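Local coordinates for pili retraction protein PilT (Thermus thermophilus, PDB 5FL3) that probably binds and hydrolyses ATP to power retraction of type IV pili, at residues L29-P34 and L51-V56; E55-A60 and G99-V104; V87-C92 and V108-P113; H160-I165 and H178-V183. All coordinates share one frame; numbering follows the deposited sequence.

Overall arrangement
Three of the four contacts belong to one antiparallel sheet in the N-terminal part of the chain; the fourth belongs to the mixed sheet of the P-loop ATPase core. Interactions 1 and 2 have centres about 6 Å apart and share E55 and V56 of helix 53-63, which meets strands 26-30 and 100-108, neighbours in the sheet. Interaction 3 joins the adjacent strand 88-97 to the chain leaving strand 100-108, with its centre about 22 Å from that of interaction 2, and their segments alternate in sequence. Interaction 4 follows last, its centre about 20 Å from that of interaction 3. Interaction 3 thus lies at the passage from the N-terminal sheet toward the nucleotide-binding core.

Interaction 1: L29-P34 and L51-V56; sequences LQAGAP and LTPKEV
G32 and L51 join a type II beta turn, Q30 to A33, to the start of helix 53-63, where T52 and E55 form a capping box. Two backbone hydrogen bonds tie L51 to the turn: G32 N to L51 O at 2.7 Å and L51 N to A33 O at 2.6 Å, so both backbone polar atoms of L51 are engaged by it.

The tight side is the buried one. With CG anti to its carbonyl carbon (chi1 -61°), L51 puts CD1 at 4.0 Å from L29 CD2, the two chains running obliquely to one another, and at 3.7 Å from Q30 N. V56 comes in from the first helical turn, its CG2 3.8 Å from A31 N and its CG1 near L29 O. P35 lies against both leucines.

Toward solvent the contact thins. A31 CB meets the proline ring of P53 at CD, 3.9 Å away, and G32 is exposed, its positive phi (95°) calling for glycine. T52 serves its own helix as the N-cap: its OG1 accepts from E55 N at 3.1 Å, while E55 OE1 receives T52 N nearly along the C-O axis and T52 OG1 from above the carboxylate plane.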
loop_
_atom_site.group_PDB
_atom_site.type_symbol
_atom_site.label_atom_id
_atom_site.label_comp_id
_atom_site.label_asym_id
_atom_site.label_seq_id
_atom_site.Cartn_x
_atom_site.Cartn_y
_atom_site.Cartn_z
ATOM N N LEU A 29 2.612 19.555 -11.983
ATOM C CA LEU A 29 2.632 20.877 -12.618
ATOM C C LEU A 29 4.039 21.502 -12.521
ATOM O O LEU A 29 4.425 22.057 -11.480
ATOM C CB LEU A 29 1.572 21.781 -11.972
ATOM C CG LEU A 29 0.156 21.193 -12.117
ATOM C CD1 LEU A 29 -0.938 22.080 -11.550
ATOM C CD2 LEU A 29 -0.128 20.868 -13.588
ATOM N N GLN A 30 4.802 21.384 -13.606
ATOM C CA GLN A 30 6.200 21.789 -13.629
ATOM C C GLN A 30 6.509 22.652 -14.851
ATOM O O GLN A 30 6.087 22.325 -15.960
ATOM C CB GLN A 30 7.119 20.565 -13.634
ATOM C CG GLN A 30 7.014 19.652 -12.441
ATOM C CD GLN A 30 7.531 20.288 -11.154
ATOM O OE1 GLN A 30 8.035 21.410 -11.155
ATOM N NE2 GLN A 30 7.405 19.567 -10.050
ATOM N N ALA A 31 7.271 23.724 -14.657
ATOM C CA ALA A 31 7.638 24.603 -15.765
ATOM C C ALA A 31 8.406 23.854 -16.860
ATOM O O ALA A 31 9.339 23.093 -16.578
ATOM C CB ALA A 31 8.462 25.802 -15.257
ATOM N N GLY A 32 8.003 24.068 -18.110
ATOM C CA GLY A 32 8.696 23.475 -19.235
ATOM C C GLY A 32 8.074 22.175 -19.698
ATOM O O GLY A 32 8.503 21.587 -20.691
ATOM N N ALA A 33 7.067 21.713 -18.970
ATOM C CA ALA A 33 6.333 20.522 -19.355
ATOM C C ALA A 33 4.853 20.837 -19.416
ATOM O O ALA A 33 4.392 21.820 -18.855
ATOM C CB ALA A 33 6.592 19.406 -18.396
ATOM N N PRO A 34 4.094 20.019 -20.131
ATOM C CA PRO A 34 2.657 20.248 -20.022
ATOM C C PRO A 34 2.148 19.672 -18.698
ATOM O O PRO A 34 2.860 18.876 -18.072
ATOM C CB PRO A 34 2.103 19.491 -21.221
ATOM C CG PRO A 34 3.065 18.343 -21.376
ATOM C CD PRO A 34 4.418 18.885 -21.011
ATOM N N LEU A 51 3.866 24.271 -19.532
ATOM C CA LEU A 51 3.590 25.320 -18.558
ATOM C C LEU A 51 4.785 26.269 -18.460
ATOM O O LEU A 51 5.938 25.831 -18.499
ATOM C CB LEU A 51 3.287 24.714 -17.182
ATOM C CG LEU A 51 2.076 23.790 -17.100
ATOM C CD1 LEU A 51 2.332 22.690 -16.106
ATOM C CD2 LEU A 51 0.809 24.551 -16.733
ATOM N N THR A 52 4.519 27.562 -18.328
ATOM C CA THR A 52 5.589 28.527 -18.098
ATOM C C THR A 52 5.719 28.757 -16.607
ATOM O O THR A 52 4.776 28.482 -15.852
ATOM C CB THR A 52 5.313 29.875 -18.802
ATOM O OG1 THR A 52 4.173 30.499 -18.195
ATOM C CG2 THR A 52 5.075 29.669 -20.312
ATOM N N PRO A 53 6.883 29.251 -16.167
ATOM C CA PRO A 53 7.016 29.609 -14.754
ATOM C C PRO A 53 5.851 30.486 -14.289
ATOM O O PRO A 53 5.264 30.250 -13.212
ATOM C CB PRO A 53 8.335 30.380 -14.709
ATOM C CG PRO A 53 9.120 29.826 -15.850
ATOM C CD PRO A 53 8.157 29.367 -16.897
ATOM N N LYS A 54 5.507 31.474 -15.116
ATOM C CA LYS A 54 4.433 32.397 -14.781
ATOM C C LYS A 54 3.122 31.645 -14.536
ATOM O O LYS A 54 2.434 31.917 -13.560
ATOM C CB LYS A 54 4.264 33.456 -15.874
ATOM C CG LYS A 54 4.093 34.870 -15.308
ATOM C CD LYS A 54 4.904 35.914 -16.084
ATOM C CE LYS A 54 4.914 37.255 -15.343
ATOM N NZ LYS A 54 5.702 38.327 -16.031
ATOM N N GLU A 55 2.800 30.679 -15.390
ATOM C CA GLU A 55 1.560 29.930 -15.228
ATOM C C GLU A 55 1.565 29.037 -13.993
ATOM O O GLU A 55 0.540 28.919 -13.323
ATOM C CB GLU A 55 1.285 29.080 -16.452
ATOM C CG GLU A 55 0.786 29.833 -17.652
ATOM C CD GLU A 55 0.939 29.008 -18.908
ATOM O OE1 GLU A 55 2.035 28.428 -19.080
ATOM O OE2 GLU A 55 -0.022 28.915 -19.705
ATOM N N VAL A 56 2.700 28.394 -13.699
ATOM C CA VAL A 56 2.755 27.523 -12.522
ATOM C C VAL A 56 2.547 28.362 -11.266
ATOM O O VAL A 56 1.773 27.996 -10.394
ATOM C CB VAL A 56 4.079 26.729 -12.419
ATOM C CG1 VAL A 56 4.070 25.853 -11.173
ATOM C CG2 VAL A 56 4.275 25.874 -13.649
#

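Interaction 2: E55-A60 and G99-V104; sequences EVEAIA and GSFGLV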
loop_
_atom_site.group_PDB
_atom_site.type_symbol
_atom_site.label_atom_id
_atom_site.label_comp_id
_atom_site.label_asym_id
_atom_site.label_seq_id
_atom_site.Cartn_x
_atom_site.Cartn_y
_atom_site.Cartn_z
ATOM N N GLU A 55 2.800 30.679 -15.390
ATOM C CA GLU A 55 1.560 29.930 -15.228
ATOM C C GLU A 55 1.565 29.037 -13.993
ATOM O O GLU A 55 0.540 28.919 -13.323
ATOM C CB GLU A 55 1.285 29.080 -16.452
ATOM C CG GLU A 55 0.786 29.833 -17.652
ATOM C CD GLU A 55 0.939 29.008 -18.908
ATOM O OE1 GLU A 55 2.035 28.428 -19.080
ATOM O OE2 GLU A 55 -0.022 28.915 -19.705
ATOM N N VAL A 56 2.700 28.394 -13.699
ATOM C CA VAL A 56 2.755 27.523 -12.522
ATOM C C VAL A 56 2.547 28.362 -11.266
ATOM O O VAL A 56 1.773 27.996 -10.394
ATOM C CB VAL A 56 4.079 26.729 -12.419
ATOM C CG1 VAL A 56 4.070 25.853 -11.173
ATOM C CG2 VAL A 56 4.275 25.874 -13.649
ATOM N N GLU A 57 3.198 29.513 -11.203
ATOM C CA GLU A 57 3.012 30.410 -10.076
ATOM C C GLU A 57 1.551 30.824 -9.888
ATOM O O GLU A 57 1.059 30.893 -8.754
ATOM C CB GLU A 57 3.875 31.641 -10.248
ATOM C CG GLU A 57 3.791 32.616 -9.103
ATOM C CD GLU A 57 4.882 33.657 -9.175
ATOM O OE1 GLU A 57 5.547 33.727 -10.235
ATOM O OE2 GLU A 57 5.078 34.397 -8.183
ATOM N N ALA A 58 0.857 31.080 -10.996
ATOM C CA ALA A 58 -0.533 31.536 -10.946
ATOM C C ALA A 58 -1.408 30.431 -10.397
ATOM O O ALA A 58 -2.287 30.670 -9.558
ATOM C CB ALA A 58 -1.030 31.977 -12.337
ATOM N N ILE A 59 -1.160 29.215 -10.875
ATOM C CA ILE A 59 -1.840 28.050 -10.340
ATOM C C ILE A 59 -1.610 27.931 -8.832
ATOM O O ILE A 59 -2.571 27.774 -8.064
ATOM C CB ILE A 59 -1.382 26.795 -11.037
ATOM C CG1 ILE A 59 -1.882 26.827 -12.484
ATOM C CG2 ILE A 59 -1.881 25.579 -10.280
ATOM C CD1 ILE A 59 -1.440 25.664 -13.296
ATOM N N ALA A 60 -0.349 28.034 -8.414
ATOM C CA ALA A 60 -0.017 28.044 -6.997
ATOM C C ALA A 60 -0.794 29.126 -6.229
ATOM O O ALA A 60 -1.449 28.828 -5.224
ATOM C CB ALA A 60 1.474 28.233 -6.803
ATOM N N GLY A 99 14.603 28.102 -10.305
ATOM C CA GLY A 99 14.075 29.446 -10.186
ATOM C C GLY A 99 12.566 29.498 -10.294
ATOM O O GLY A 99 11.954 30.569 -10.270
ATOM N N SER A 100 11.953 28.330 -10.400
ATOM C CA SER A 100 10.548 28.307 -10.744
ATOM C C SER A 100 9.749 27.468 -9.771
ATOM O O SER A 100 10.278 26.505 -9.195
ATOM C CB SER A 100 10.378 27.784 -12.164
ATOM O OG SER A 100 9.013 27.623 -12.438
ATOM N N PHE A 101 8.484 27.831 -9.577
ATOM C CA PHE A 101 7.608 27.017 -8.732
ATOM C C PHE A 101 7.240 25.723 -9.435
ATOM O O PHE A 101 7.154 25.655 -10.673
ATOM C CB PHE A 101 6.336 27.767 -8.324
ATOM C CG PHE A 101 6.549 28.753 -7.209
ATOM C CD1 PHE A 101 7.058 28.340 -5.986
ATOM C CD2 PHE A 101 6.259 30.098 -7.381
ATOM C CE1 PHE A 101 7.272 29.251 -4.945
ATOM C CE2 PHE A 101 6.462 31.014 -6.340
ATOM C CZ PHE A 101 6.966 30.585 -5.124
ATOM N N GLY A 102 7.064 24.689 -8.625
ATOM C CA GLY A 102 6.557 23.412 -9.085
ATOM C C GLY A 102 5.424 22.984 -8.179
ATOM O O GLY A 102 5.288 23.467 -7.059
ATOM N N LEU A 103 4.608 22.056 -8.650
ATOM C CA LEU A 103 3.449 21.646 -7.890
ATOM C C LEU A 103 3.177 20.171 -8.112
ATOM O O LEU A 103 3.107 19.696 -9.253
ATOM C CB LEU A 103 2.243 22.485 -8.293
ATOM C CG LEU A 103 1.138 22.761 -7.276
ATOM C CD1 LEU A 103 1.730 23.386 -6.039
ATOM C CD2 LEU A 103 0.060 23.665 -7.883
ATOM N N VAL A 104 3.062 19.425 -7.022
ATOM C CA VAL A 104 2.693 18.025 -7.128
ATOM C C VAL A 104 1.484 17.791 -6.250
ATOM O O VAL A 104 1.535 18.001 -5.043
ATOM C CB VAL A 104 3.830 17.068 -6.722
ATOM C CG1 VAL A 104 3.334 15.639 -6.808
ATOM C CG2 VAL A 104 5.039 17.257 -7.628
#
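Helix-on-sheet packing sets V56, E57 and I59 of helix 53-63 against F101 and L103 of strand 100-108 of the N-terminal antiparallel sheet. The short segment axes approach to 7.5 Å and cross at 55°, and no hydrogen bond links the two segments, so the contact rests on van der Waals packing.

Three points of touch carry it. In the middle, V56 lays CG1 against the strand backbone at F101 and G102; the methyl lies closest to F101 O, with F101 CB at 4.1 Å. On one flank, E57 has CG anti to its backbone N (chi1 -178°), which carries the extended chain obliquely across the ring edge of F101: its CG comes in near the ring plane, 3.9 Å from F101 CD2. The carboxylate is turned 68° from the ring, and its OE2 is engaged in a salt bridge with R61 one turn further along the helix. With an alanine in place of E57, the edge of the F101 ring would probably lose its aliphatic neighbour and R61 its carboxylate mate.

On the other flank, I59 and L103 meet methyl to methyl, I59 CG2 to L103 CD2 at 3.6 Å, with L29 from the adjacent strand touching both side chains. L94 of strand 88-97 also packs on F101, L103 and A60, extending the apolar layer beneath the helix. At the strand's start S100 OG donates to F101 O at 3.2 Å, tilted somewhat from the carbonyl plane.

Interaction 3: V87-C92 and V108-P113; sequences VARFRC and VSEVIP
V108 opens the second segment by facing R89 of strand 88-97: its N donates to R89 O at 2.6 Å, with an N-H...O angle of 163°. Its first torsion (chi1 -167°) sets CG2 beside the backbone N, 3.6 Å from R89 O. The same methyl continues to the next residue but one on the strand, 4.3 Å from R91 CG, while the two CB atoms of V108 and R89 stand 4.1 Å apart. R91 then turns its polar end elsewhere, to a salt bridge with D79.

S109 points away from the strand. Its OG accepts from V111 N at 3.2 Å, an ST turn, and its backbone bonds to L175.

E110 returns toward the strand. Extended beyond CG, it carries OE2 to 3.5 Å from R89 NE, a long salt bridge, and to 3.7 Å from R89 CG, so the carboxylate oxygen also lies beside the aliphatic part of the arginine. The two chains cross at about a right angle and the guanidinium and carboxylate planes are 86° apart, which rules out a flat two-pronged pairing. Both residues are exposed, so solvent probably weakens the attraction.

Beyond E110 the chain departs from strand 88-97, and I112 lies on H176. The arrangement is that of a domain linker: an antiparallel sheet strand gives way to an irregular connection that leads, in the PilT family, from the N-terminal domain to the P-loop ATPase domain.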
loop_
_atom_site.group_PDB
_atom_site.type_symbol
_atom_site.label_atom_id
_atom_site.label_comp_id
_atom_site.label_asym_id
_atom_site.label_seq_id
_atom_site.Cartn_x
_atom_site.Cartn_y
_atom_site.Cartn_z
ATOM N N VAL A 87 -15.576 16.889 -5.555
ATOM C CA VAL A 87 -14.764 16.397 -6.670
ATOM C C VAL A 87 -13.593 15.551 -6.162
ATOM O O VAL A 87 -13.475 14.369 -6.492
ATOM C CB VAL A 87 -14.240 17.564 -7.531
ATOM C CG1 VAL A 87 -13.382 17.047 -8.666
ATOM C CG2 VAL A 87 -15.404 18.382 -8.072
ATOM N N ALA A 88 -12.740 16.157 -5.346
ATOM C CA ALA A 88 -11.604 15.448 -4.788
ATOM C C ALA A 88 -10.991 16.216 -3.643
ATOM O O ALA A 88 -11.198 17.432 -3.501
ATOM C CB ALA A 88 -10.560 15.204 -5.849
ATOM N N ARG A 89 -10.232 15.483 -2.833
ATOM C CA ARG A 89 -9.325 16.052 -1.845
ATOM C C ARG A 89 -7.905 15.786 -2.291
ATOM O O ARG A 89 -7.580 14.656 -2.704
ATOM C CB ARG A 89 -9.551 15.457 -0.458
ATOM C CG ARG A 89 -10.975 15.537 0.056
ATOM C CD ARG A 89 -10.976 15.631 1.567
ATOM N NE ARG A 89 -12.310 15.466 2.135
ATOM C CZ ARG A 89 -12.585 15.547 3.437
ATOM N NH1 ARG A 89 -11.616 15.810 4.319
ATOM N NH2 ARG A 89 -13.833 15.376 3.862
ATOM N N PHE A 90 -7.072 16.827 -2.198
ATOM C CA PHE A 90 -5.668 16.790 -2.605
ATOM C C PHE A 90 -4.753 17.118 -1.446
ATOM O O PHE A 90 -5.059 17.983 -0.635
ATOM C CB PHE A 90 -5.378 17.793 -3.737
ATOM C CG PHE A 90 -6.243 17.628 -4.960
ATOM C CD1 PHE A 90 -5.864 16.765 -5.989
ATOM C CD2 PHE A 90 -7.424 18.351 -5.094
ATOM C CE1 PHE A 90 -6.658 16.613 -7.136
ATOM C CE2 PHE A 90 -8.233 18.201 -6.236
ATOM C CZ PHE A 90 -7.846 17.327 -7.255
ATOM N N ARG A 91 -3.616 16.438 -1.370
ATOM C CA ARG A 91 -2.491 16.965 -0.623
ATOM C C ARG A 91 -1.516 17.491 -1.670
ATOM O O ARG A 91 -1.302 16.858 -2.697
ATOM C CB ARG A 91 -1.845 15.909 0.280
ATOM C CG ARG A 91 -2.597 15.636 1.582
ATOM C CD ARG A 91 -1.650 15.627 2.788
ATOM N NE ARG A 91 -1.193 16.975 3.125
ATOM C CZ ARG A 91 -1.686 17.728 4.111
ATOM N NH1 ARG A 91 -2.644 17.256 4.896
ATOM N NH2 ARG A 91 -1.206 18.954 4.322
ATOM N N CYS A 92 -0.949 18.663 -1.423
ATOM C CA CYS A 92 -0.168 19.358 -2.435
ATOM C C CYS A 92 1.213 19.716 -1.935
ATOM O O CYS A 92 1.381 20.201 -0.817
ATOM C CB CYS A 92 -0.893 20.632 -2.897
ATOM S SG CYS A 92 -2.595 20.330 -3.392
ATOM N N VAL A 108 -6.469 12.303 -2.619
ATOM C CA VAL A 108 -6.845 11.469 -1.473
ATOM C C VAL A 108 -8.213 10.891 -1.793
ATOM O O VAL A 108 -9.195 11.625 -1.779
ATOM C CB VAL A 108 -6.917 12.285 -0.142
ATOM C CG1 VAL A 108 -6.990 11.367 1.068
ATOM C CG2 VAL A 108 -5.734 13.252 -0.015
ATOM N N SER A 109 -8.309 9.609 -2.118
ATOM C CA SER A 109 -9.619 9.110 -2.531
ATOM C C SER A 109 -10.483 8.672 -1.365
ATOM O O SER A 109 -9.991 8.211 -0.331
ATOM C CB SER A 109 -9.510 7.946 -3.507
ATOM O OG SER A 109 -10.768 7.757 -4.175
ATOM N N GLU A 110 -11.784 8.824 -1.555
ATOM C CA GLU A 110 -12.751 8.395 -0.571
ATOM C C GLU A 110 -13.552 7.251 -1.135
ATOM O O GLU A 110 -14.532 6.826 -0.549
ATOM C CB GLU A 110 -13.660 9.543 -0.188
ATOM C CG GLU A 110 -12.931 10.860 -0.093
ATOM C CD GLU A 110 -13.817 11.937 0.482
ATOM O OE1 GLU A 110 -14.556 11.617 1.448
ATOM O OE2 GLU A 110 -13.781 13.083 -0.038
ATOM N N VAL A 111 -13.120 6.754 -2.286
ATOM C CA VAL A 111 -13.819 5.675 -2.962
ATOM C C VAL A 111 -12.971 4.409 -2.926
ATOM O O VAL A 111 -11.899 4.351 -3.526
ATOM C CB VAL A 111 -14.159 6.047 -4.420
ATOM C CG1 VAL A 111 -14.637 4.823 -5.177
ATOM C CG2 VAL A 111 -15.206 7.155 -4.448
ATOM N N ILE A 112 -13.468 3.403 -2.215
ATOM C CA ILE A 112 -12.709 2.202 -1.947
ATOM C C ILE A 112 -13.113 1.064 -2.855
ATOM O O ILE A 112 -14.250 0.608 -2.820
ATOM C CB ILE A 112 -12.875 1.740 -0.499
ATOM C CG1 ILE A 112 -12.235 2.758 0.448
ATOM C CG2 ILE A 112 -12.281 0.333 -0.316
ATOM C CD1 ILE A 112 -12.529 2.485 1.908
ATOM N N PRO A 113 -12.161 0.587 -3.661
ATOM C CA PRO A 113 -12.418 -0.498 -4.606
ATOM C C PRO A 113 -12.821 -1.776 -3.877
ATOM O O PRO A 113 -12.388 -1.986 -2.743
ATOM C CB PRO A 113 -11.066 -0.664 -5.314
ATOM C CG PRO A 113 -10.333 0.629 -5.071
ATOM C CD PRO A 113 -10.763 1.053 -3.717
#

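Interaction 4: H160-I165 and H178-V183; sequences HYAKNI and HKKSLV
S181 carries OG beside its backbone N and anti to its carbonyl carbon (chi1 -65°), a torsion that aims the hydroxyl at the chain of Y161 and K163, where strands 164-169 and 182-187 begin to run parallel at the edge of the mixed sheet of the P-loop ATPase core. There the hydroxyl works both ways: S181 OG donates to Y161 O at 2.6 Å, from above that carbonyl's plane, and accepts from K163 N at 3.2 Å, somewhat bent at 145°. An alanine in place of S181 would probably leave K163 N and Y161 O without the hydroxyl that joins them.

Parallel pairing follows directly. L182 N bonds to K163 O at 2.8 Å and I165 N to L182 O at 2.7 Å, so N164 lies opposite L182 and I165 opposite V183. On one face N164, its CG anti to the backbone N (chi1 -173°), lays OD1 at 3.5 Å from L182 CB, while its ND2 is held by D206 O. On the other face I165 reaches back with CD1, 3.7 Å from S181 CB and 4.1 Å from V183 CG2, with I157 of helix 146-160 also touching it.

Ahead of the strands, K180 runs its aliphatic chain past the Y161 carbonyl, near the exposed surface. N158 of the same helix accepts from S181 N through its side-chain oxygen. The S181 carbonyl in turn is bonded from its own loop: H178 ND1 donates to S181 O at 2.8 Å, from above the carbonyl plane.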
loop_
_atom_site.group_PDB
_atom_site.type_symbol
_atom_site.label_atom_id
_atom_site.label_comp_id
_atom_site.label_asym_id
_atom_site.label_seq_id
_atom_site.Cartn_x
_atom_site.Cartn_y
_atom_site.Cartn_z
ATOM N N HIS A 160 -18.679 -4.591 8.621
ATOM C CA HIS A 160 -19.264 -5.822 9.141
ATOM C C HIS A 160 -18.947 -6.058 10.605
ATOM O O HIS A 160 -19.474 -6.986 11.180
ATOM C CB HIS A 160 -18.794 -7.048 8.338
ATOM C CG HIS A 160 -19.310 -7.081 6.940
ATOM N ND1 HIS A 160 -18.497 -7.307 5.851
ATOM C CD2 HIS A 160 -20.554 -6.886 6.446
ATOM C CE1 HIS A 160 -19.218 -7.262 4.746
ATOM N NE2 HIS A 160 -20.470 -7.004 5.080
ATOM N N TYR A 161 -18.070 -5.246 11.194
ATOM C CA TYR A 161 -17.646 -5.429 12.583
ATOM C C TYR A 161 -17.708 -4.134 13.387
ATOM O O TYR A 161 -17.477 -3.059 12.858
ATOM C CB TYR A 161 -16.225 -5.982 12.644
ATOM C CG TYR A 161 -16.023 -7.329 11.986
ATOM C CD1 TYR A 161 -16.259 -8.505 12.679
ATOM C CD2 TYR A 161 -15.560 -7.423 10.681
ATOM C CE1 TYR A 161 -16.056 -9.740 12.084
ATOM C CE2 TYR A 161 -15.352 -8.644 10.081
ATOM C CZ TYR A 161 -15.603 -9.804 10.786
ATOM O OH TYR A 161 -15.398 -11.031 10.187
ATOM N N ALA A 162 -18.023 -4.234 14.672
ATOM C CA ALA A 162 -18.048 -3.049 15.529
ATOM C C ALA A 162 -16.735 -2.951 16.315
ATOM O O ALA A 162 -16.614 -3.467 17.421
ATOM C CB ALA A 162 -19.240 -3.085 16.465
ATOM N N LYS A 163 -15.757 -2.284 15.720
ATOM C CA LYS A 163 -14.418 -2.259 16.264
ATOM C C LYS A 163 -13.812 -0.867 16.302
ATOM O O LYS A 163 -14.269 0.065 15.629
ATOM C CB LYS A 163 -13.521 -3.197 15.453
ATOM C CG LYS A 163 -13.721 -4.650 15.833
ATOM C CD LYS A 163 -13.196 -5.582 14.781
ATOM C CE LYS A 163 -13.537 -7.032 15.136
ATOM N NZ LYS A 163 -12.631 -7.596 16.183
ATOM N N ASN A 164 -12.780 -0.723 17.115
ATOM C CA ASN A 164 -12.017 0.500 17.079
ATOM C C ASN A 164 -10.746 0.301 16.227
ATOM O O ASN A 164 -9.837 -0.445 16.591
ATOM C CB ASN A 164 -11.685 0.939 18.492
ATOM C CG ASN A 164 -11.049 2.288 18.524
ATOM O OD1 ASN A 164 -11.407 3.174 17.732
ATOM N ND2 ASN A 164 -10.083 2.465 19.426
ATOM N N ILE A 165 -10.707 0.957 15.081
ATOM C CA ILE A 165 -9.620 0.815 14.118
ATOM C C ILE A 165 -8.764 2.059 14.110
ATOM O O ILE A 165 -9.262 3.145 13.797
ATOM C CB ILE A 165 -10.141 0.607 12.699
ATOM C CG1 ILE A 165 -11.019 -0.655 12.601
ATOM C CG2 ILE A 165 -9.002 0.565 11.746
ATOM C CD1 ILE A 165 -11.824 -0.711 11.282
ATOM N N HIS A 178 -16.984 6.558 9.260
ATOM C CA HIS A 178 -17.538 5.659 10.267
ATOM C C HIS A 178 -18.644 4.818 9.619
ATOM O O HIS A 178 -19.501 5.336 8.900
ATOM C CB HIS A 178 -18.041 6.494 11.466
ATOM C CG HIS A 178 -19.000 5.788 12.379
ATOM N ND1 HIS A 178 -18.627 4.747 13.208
ATOM C CD2 HIS A 178 -20.317 6.014 12.633
ATOM C CE1 HIS A 178 -19.674 4.344 13.909
ATOM N NE2 HIS A 178 -20.712 5.097 13.577
ATOM N N LYS A 179 -18.576 3.506 9.798
ATOM C CA LYS A 179 -19.672 2.645 9.387
ATOM C C LYS A 179 -20.075 1.842 10.611
ATOM O O LYS A 179 -20.721 2.387 11.520
ATOM C CB LYS A 179 -19.280 1.761 8.207
ATOM C CG LYS A 179 -18.987 2.592 6.950
ATOM C CD LYS A 179 -18.596 1.738 5.748
ATOM C CE LYS A 179 -18.195 2.618 4.560
ATOM N NZ LYS A 179 -17.744 1.833 3.380
ATOM N N LYS A 180 -19.669 0.581 10.675
ATOM C CA LYS A 180 -19.933 -0.192 11.878
ATOM C C LYS A 180 -18.810 -0.011 12.897
ATOM O O LYS A 180 -19.015 -0.201 14.089
ATOM C CB LYS A 180 -20.120 -1.668 11.534
ATOM C CG LYS A 180 -20.811 -2.480 12.626
ATOM C CD LYS A 180 -21.708 -3.588 12.038
ATOM C CE LYS A 180 -22.383 -4.415 13.154
ATOM N NZ LYS A 180 -23.491 -5.291 12.648
ATOM N N SER A 181 -17.628 0.359 12.412
ATOM C CA SER A 181 -16.442 0.563 13.249
ATOM C C SER A 181 -16.109 2.023 13.427
ATOM O O SER A 181 -16.593 2.863 12.684
ATOM C CB SER A 181 -15.222 -0.121 12.641
ATOM O OG SER A 181 -15.368 -1.519 12.621
ATOM N N LEU A 182 -15.291 2.320 14.431
ATOM C CA LEU A 182 -14.599 3.598 14.487
ATOM C C LEU A 182 -13.306 3.465 13.688
ATOM O O LEU A 182 -12.601 2.463 13.780
ATOM C CB LEU A 182 -14.286 4.017 15.917
ATOM C CG LEU A 182 -15.456 4.248 16.855
ATOM C CD1 LEU A 182 -14.926 4.652 18.234
ATOM C CD2 LEU A 182 -16.350 5.314 16.275
ATOM N N VAL A 183 -13.008 4.465 12.878
ATOM C CA VAL A 183 -11.776 4.469 12.128
ATOM C C VAL A 183 -11.052 5.758 12.468
ATOM O O VAL A 183 -11.467 6.834 12.058
ATOM C CB VAL A 183 -12.024 4.347 10.617
ATOM C CG1 VAL A 183 -10.709 4.155 9.877
ATOM C CG2 VAL A 183 -12.907 3.175 10.356
#